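Local coordinates for ICChI, a glycosylated chitinase (Ipomoea carnea, PDB 6IDN), which has chitinase and lysozyme activity, as a glycosylated family 18 glycoside hydrolase of TIM-barrel fold, probably hydrolysing chitin, at residues N185-R188 with C189-L192; N194-N197 with L198-W202. All blocks are in the same frame, centred on the assembly; numbering follows the deposited sequence. Where two conformers were deposited one is given.

Contact 1: N185-R188 with C189-L192; sequences NNPR and CHYL
The ring of His190 reaches back over the Asn186–Pro187 peptide because its CG sits between the backbone N and the carbonyl carbon (chi1 70°), while Asn186, with CG anti to its own N (chi1 -168°), carries its amide toward Arg188 N and the sulfur of Cys189. Two kinds of grip result. On the backbone, Asn186 O accepts from Cys189 N and from His190 N, each at 3.0 Å; the Cys189 bond closes a beta turn with Pro187 and Arg188 at its corners, and the His190 bond adds an i to i+4 closure. The His190 donor lies close to the direction in which the carbonyl points; that of Cys189 stands above the carbonyl plane. On the side-chain level, Asn186 N gives its hydrogen to His190 ND1 at 3.0 Å, a bent bond (140° at the hydrogen) whose donor is tilted from the imidazole plane. One face of the same ring carries Pro187, whose CA lies 3.6 Å from the His190 ring centroid in a CH-pi contact. Asn186 OD1 accepts from Arg188 N at 3.0 Å, an Asx turn that fixes the start of the bend, and Asn186 ND2 rests 3.8 Å from Cys189 SG. Glu161 takes both the Asn186 amide and the Arg188 guanidinium. Water 1 bridges Pro187 O and His190 O, and Leu192 CD2 packs beside Pro187 CB at 4.1 Å. The turn lies in the irregular loop after barrel strand 178-182; its own hydrogen bonds shape it, and the Cys189–Cys160 disulfide ties it to the loop that holds Cys160. Since ND1 of the buried His190 works as an acceptor, the imidazole, held by that bond and by Pro187 CA against its face, is probably neutral with its proton on NE2.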
loop_
_atom_site.group_PDB
_atom_site.type_symbol
_atom_site.label_atom_id
_atom_site.label_comp_id
_atom_site.label_asym_id
_atom_site.label_seq_id
_atom_site.Cartn_x
_atom_site.Cartn_y
_atom_site.Cartn_z
ATOM N N ASN A 185 -14.940 2.163 4.918
ATOM C CA ASN A 185 -14.964 2.657 6.296
ATOM C C ASN A 185 -15.169 4.166 6.369
ATOM O O ASN A 185 -14.795 4.792 7.366
ATOM C CB ASN A 185 -13.693 2.258 7.058
ATOM C CG ASN A 185 -13.577 0.759 7.235
ATOM O OD1 ASN A 185 -14.583 0.060 7.255
ATOM N ND2 ASN A 185 -12.346 0.261 7.372
ATOM N N ASN A 186 -15.766 4.772 5.341
ATOM C CA ASN A 186 -16.177 6.174 5.416
ATOM C C ASN A 186 -17.440 6.360 4.597
ATOM O O ASN A 186 -17.383 6.622 3.390
ATOM C CB ASN A 186 -15.092 7.135 4.935
ATOM C CG ASN A 186 -15.423 8.575 5.282
ATOM O OD1 ASN A 186 -16.579 8.898 5.555
ATOM N ND2 ASN A 186 -14.418 9.446 5.266
ATOM N N PRO A 187 -18.610 6.262 5.233
ATOM C CA PRO A 187 -19.878 6.398 4.492
ATOM C C PRO A 187 -20.079 7.757 3.833
ATOM O O PRO A 187 -21.027 7.912 3.059
ATOM C CB PRO A 187 -20.940 6.147 5.570
ATOM C CG PRO A 187 -20.230 5.309 6.605
ATOM C CD PRO A 187 -18.826 5.839 6.627
ATOM N N ARG A 188 -19.219 8.739 4.101
ATOM C CA ARG A 188 -19.347 10.015 3.413
ATOM C C ARG A 188 -18.948 9.907 1.943
ATOM O O ARG A 188 -19.454 10.664 1.106
ATOM C CB ARG A 188 -18.510 11.073 4.138
ATOM C CG ARG A 188 -18.960 11.321 5.583
ATOM C CD ARG A 188 -17.951 12.171 6.357
ATOM N NE ARG A 188 -18.225 12.146 7.795
ATOM C CZ ARG A 188 -17.291 12.228 8.739
ATOM N NH1 ARG A 188 -16.008 12.350 8.402
ATOM N NH2 ARG A 188 -17.642 12.188 10.023
ATOM N N CYS A 189 -18.059 8.975 1.597
ATOM C CA CYS A 189 -17.592 8.873 0.223
ATOM C C CYS A 189 -17.585 7.465 -0.367
ATOM O O CYS A 189 -17.344 7.345 -1.569
ATOM C CB CYS A 189 -16.175 9.465 0.077
ATOM S SG CYS A 189 -15.027 9.165 1.483
ATOM N N HIS A 190 -17.820 6.407 0.412
ATOM C CA HIS A 190 -17.693 5.064 -0.143
ATOM C C HIS A 190 -19.031 4.621 -0.741
ATOM O O HIS A 190 -20.024 5.358 -0.722
ATOM C CB HIS A 190 -17.123 4.079 0.894
ATOM C CG HIS A 190 -18.032 3.729 2.036
ATOM N ND1 HIS A 190 -17.546 3.561 3.314
ATOM C CD2 HIS A 190 -19.354 3.427 2.097
ATOM C CE1 HIS A 190 -18.534 3.213 4.120
ATOM N NE2 HIS A 190 -19.644 3.126 3.406
ATOM N N TYR A 191 -19.042 3.439 -1.358
ATOM C CA TYR A 191 -20.263 2.953 -1.997
ATOM C C TYR A 191 -21.324 2.682 -0.939
ATOM O O TYR A 191 -21.114 1.882 -0.021
ATOM C CB TYR A 191 -19.973 1.687 -2.810
ATOM C CG TYR A 191 -21.123 1.225 -3.685
ATOM C CD1 TYR A 191 -22.220 0.579 -3.136
ATOM C CD2 TYR A 191 -21.098 1.427 -5.070
ATOM C CE1 TYR A 191 -23.283 0.169 -3.929
ATOM C CE2 TYR A 191 -22.153 0.997 -5.870
ATOM C CZ TYR A 191 -23.236 0.377 -5.293
ATOM O OH TYR A 191 -24.300 -0.054 -6.063
ATOM N N LEU A 192 -22.465 3.347 -1.072
ATOM C CA LEU A 192 -23.547 3.244 -0.100
ATOM C C LEU A 192 -24.823 3.550 -0.862
ATOM O O LEU A 192 -25.055 4.705 -1.245
ATOM C CB LEU A 192 -23.356 4.211 1.063
ATOM C CG LEU A 192 -24.515 4.391 2.057
ATOM C CD1 LEU A 192 -24.932 3.059 2.679
ATOM C CD2 LEU A 192 -24.138 5.402 3.126
HETATM O O HOH W 1 -21.463 7.445 0.349
#

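Contact 2: N194-N197 with L198-W202; sequences NATN and LLNSW. With NAG (2-acetamido-2-deoxy-beta-D-glucopyranose), chain D.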
loop_
_atom_site.group_PDB
_atom_site.type_symbol
_atom_site.label_atom_id
_atom_site.label_comp_id
_atom_site.label_asym_id
_atom_site.label_seq_id
_atom_site.Cartn_x
_atom_site.Cartn_y
_atom_site.Cartn_z
ATOM N N ASN A 194 -25.499 3.415 -3.812
ATOM C CA ASN A 194 -25.051 3.530 -5.193
ATOM C C ASN A 194 -23.689 4.205 -5.159
ATOM O O ASN A 194 -23.178 4.557 -4.090
ATOM C CB ASN A 194 -26.033 4.371 -6.014
ATOM C CG ASN A 194 -26.333 5.657 -5.319
ATOM O OD1 ASN A 194 -25.469 6.541 -5.214
ATOM N ND2 ASN A 194 -27.534 5.758 -4.788
ATOM N N ALA A 195 -23.144 4.472 -6.342
ATOM C CA ALA A 195 -21.775 4.945 -6.477
ATOM C C ALA A 195 -21.640 6.456 -6.659
ATOM O O ALA A 195 -20.544 6.921 -6.977
ATOM C CB ALA A 195 -21.103 4.238 -7.658
ATOM N N THR A 196 -22.705 7.232 -6.441
ATOM C CA THR A 196 -22.638 8.663 -6.747
ATOM C C THR A 196 -21.551 9.369 -5.940
ATOM O O THR A 196 -20.723 10.099 -6.497
ATOM C CB THR A 196 -23.987 9.330 -6.496
ATOM O OG1 THR A 196 -24.993 8.703 -7.299
ATOM C CG2 THR A 196 -23.901 10.803 -6.866
ATOM N N ASN A 197 -21.547 9.188 -4.620
ATOM C CA ASN A 197 -20.550 9.883 -3.807
ATOM C C ASN A 197 -19.138 9.398 -4.123
ATOM O O ASN A 197 -18.186 10.193 -4.146
ATOM C CB ASN A 197 -20.848 9.691 -2.320
ATOM C CG ASN A 197 -22.048 10.496 -1.843
ATOM O OD1 ASN A 197 -22.488 11.450 -2.496
ATOM N ND2 ASN A 197 -22.581 10.119 -0.684
ATOM N N LEU A 198 -18.980 8.092 -4.357
ATOM C CA LEU A 198 -17.673 7.547 -4.717
ATOM C C LEU A 198 -17.156 8.196 -5.995
ATOM O O LEU A 198 -16.010 8.660 -6.059
ATOM C CB LEU A 198 -17.789 6.028 -4.884
ATOM C CG LEU A 198 -16.570 5.228 -5.327
ATOM C CD1 LEU A 198 -16.770 3.801 -4.825
ATOM C CD2 LEU A 198 -16.402 5.229 -6.859
ATOM N N LEU A 199 -17.996 8.219 -7.030
ATOM C CA LEU A 199 -17.567 8.770 -8.310
ATOM C C LEU A 199 -17.323 10.273 -8.220
ATOM O O LEU A 199 -16.385 10.790 -8.837
ATOM C CB LEU A 199 -18.613 8.446 -9.374
ATOM C CG LEU A 199 -18.704 6.952 -9.691
ATOM C CD1 LEU A 199 -19.891 6.667 -10.614
ATOM C CD2 LEU A 199 -17.393 6.438 -10.301
ATOM N N ASN A 200 -18.139 10.990 -7.437
ATOM C CA ASN A 200 -17.896 12.419 -7.249
ATOM C C ASN A 200 -16.557 12.668 -6.562
ATOM O O ASN A 200 -15.793 13.552 -6.967
ATOM C CB ASN A 200 -19.036 13.048 -6.448
ATOM C CG ASN A 200 -20.294 13.249 -7.279
ATOM O OD1 ASN A 200 -20.263 13.187 -8.515
ATOM N ND2 ASN A 200 -21.408 13.509 -6.606
ATOM N N SER A 201 -16.265 11.910 -5.504
ATOM C CA SER A 201 -14.961 12.006 -4.856
ATOM C C SER A 201 -13.838 11.722 -5.845
ATOM O O SER A 201 -12.871 12.487 -5.953
ATOM C CB SER A 201 -14.896 11.022 -3.686
ATOM O OG SER A 201 -13.620 11.040 -3.075
ATOM N N TRP A 202 -13.948 10.605 -6.569
ATOM C CA TRP A 202 -12.938 10.256 -7.566
ATOM C C TRP A 202 -12.761 11.371 -8.597
ATOM O O TRP A 202 -11.646 11.872 -8.801
ATOM C CB TRP A 202 -13.339 8.942 -8.238
ATOM C CG TRP A 202 -12.408 8.458 -9.298
ATOM C CD1 TRP A 202 -12.411 8.826 -10.606
ATOM C CD2 TRP A 202 -11.349 7.495 -9.151
ATOM N NE1 TRP A 202 -11.415 8.165 -11.285
ATOM C CE2 TRP A 202 -10.759 7.331 -10.419
ATOM C CE3 TRP A 202 -10.850 6.756 -8.070
ATOM C CZ2 TRP A 202 -9.684 6.458 -10.646
ATOM C CZ3 TRP A 202 -9.781 5.874 -8.296
ATOM C CH2 TRP A 202 -9.215 5.738 -9.571
HETATM C C1 NAG D . -27.944 6.903 -4.032
HETATM C C2 NAG D . -29.228 7.496 -4.611
HETATM C C3 NAG D . -29.777 8.586 -3.686
HETATM C C4 NAG D . -29.847 8.104 -2.242
HETATM C C5 NAG D . -28.507 7.514 -1.821
HETATM C C6 NAG D . -28.516 6.920 -0.431
HETATM C C7 NAG D . -29.156 7.395 -7.067
HETATM C C8 NAG D . -28.713 8.097 -8.316
HETATM N N2 NAG D . -28.928 8.046 -5.922
HETATM O O3 NAG D . -31.094 8.934 -4.099
HETATM O O4 NAG D . -30.141 9.211 -1.396
HETATM O O5 NAG D . -28.175 6.450 -2.717
HETATM O O6 NAG D . -29.492 5.896 -0.297
HETATM O O7 NAG D . -29.698 6.295 -7.098
HETATM O O HOH W 2 -21.047 6.363 -3.296
HETATM O O HOH W 3 -21.259 10.852 -9.363
HETATM O O HOH W 4 -21.082 13.612 -3.667
#
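Leu199 N donates to Ala195 O at 2.9 Å and nearly straight (169°), the first of three successive i to i+4 bonds that open helix 196-206 of the TIM barrel, with Ala195 as its N-cap. Asn200 N to Thr196 O and Ser201 N to Asn197 O follow. Before the cap, Asn194 OD1 accepts from Thr196 N at 3.1 Å, in the carbonyl plane and on a lone pair: an Asx turn built on the Asn-Ala-Thr glycosylation sequon. Water 2 extends the helix start, accepting from Leu198 N and donating to Asn194 O. Water 4 links Asn197 OD1 with Asn200 ND2, and water 3 joins Thr196 O to Asn200 OD1, where Thr196 CG2 runs alongside Asn200 ND2 at 3.7 Å. With CG anti to the carbonyl carbon (chi1 -67°), Leu199 is laid back along Ala195, CG 3.3 Å from Ala195 O and CD1 4.0 Å from Ala195 CB; both residues lean on helix 233-244, while Leu198 and Trp202 face strand 213-219. Were Leu199 an alanine, Ala195 CB, Thr243 and Ile244 would probably lose their shared apolar neighbour, opening a gap between the two helices. The sugar is attached through Asn194 ND2, bonded to NAG C1 at 1.4 Å.

From the N terminus, the chain leaves barrel strand 178-182, makes the turn of contact 1, and two residues after its end enters contact 2, which starts helix 196-206. The two are in series and neither encloses nor crosses the other: contact 1 closes a short turn, contact 2 the first turns of the helix. Their centres are about 9 Å apart, and they meet by packing, with Cys189 O 3.6 Å from Leu198 CB. Together they cover much of the connection from strand 178-182 into helix 196-206, within the beta-alpha-beta unit that strand 213-219 completes. Contact 1 ties this loop to Cys160 and Glu161, beyond strand 153-156, whereas contact 2 sets the helix against helix 233-244 and strand 213-219.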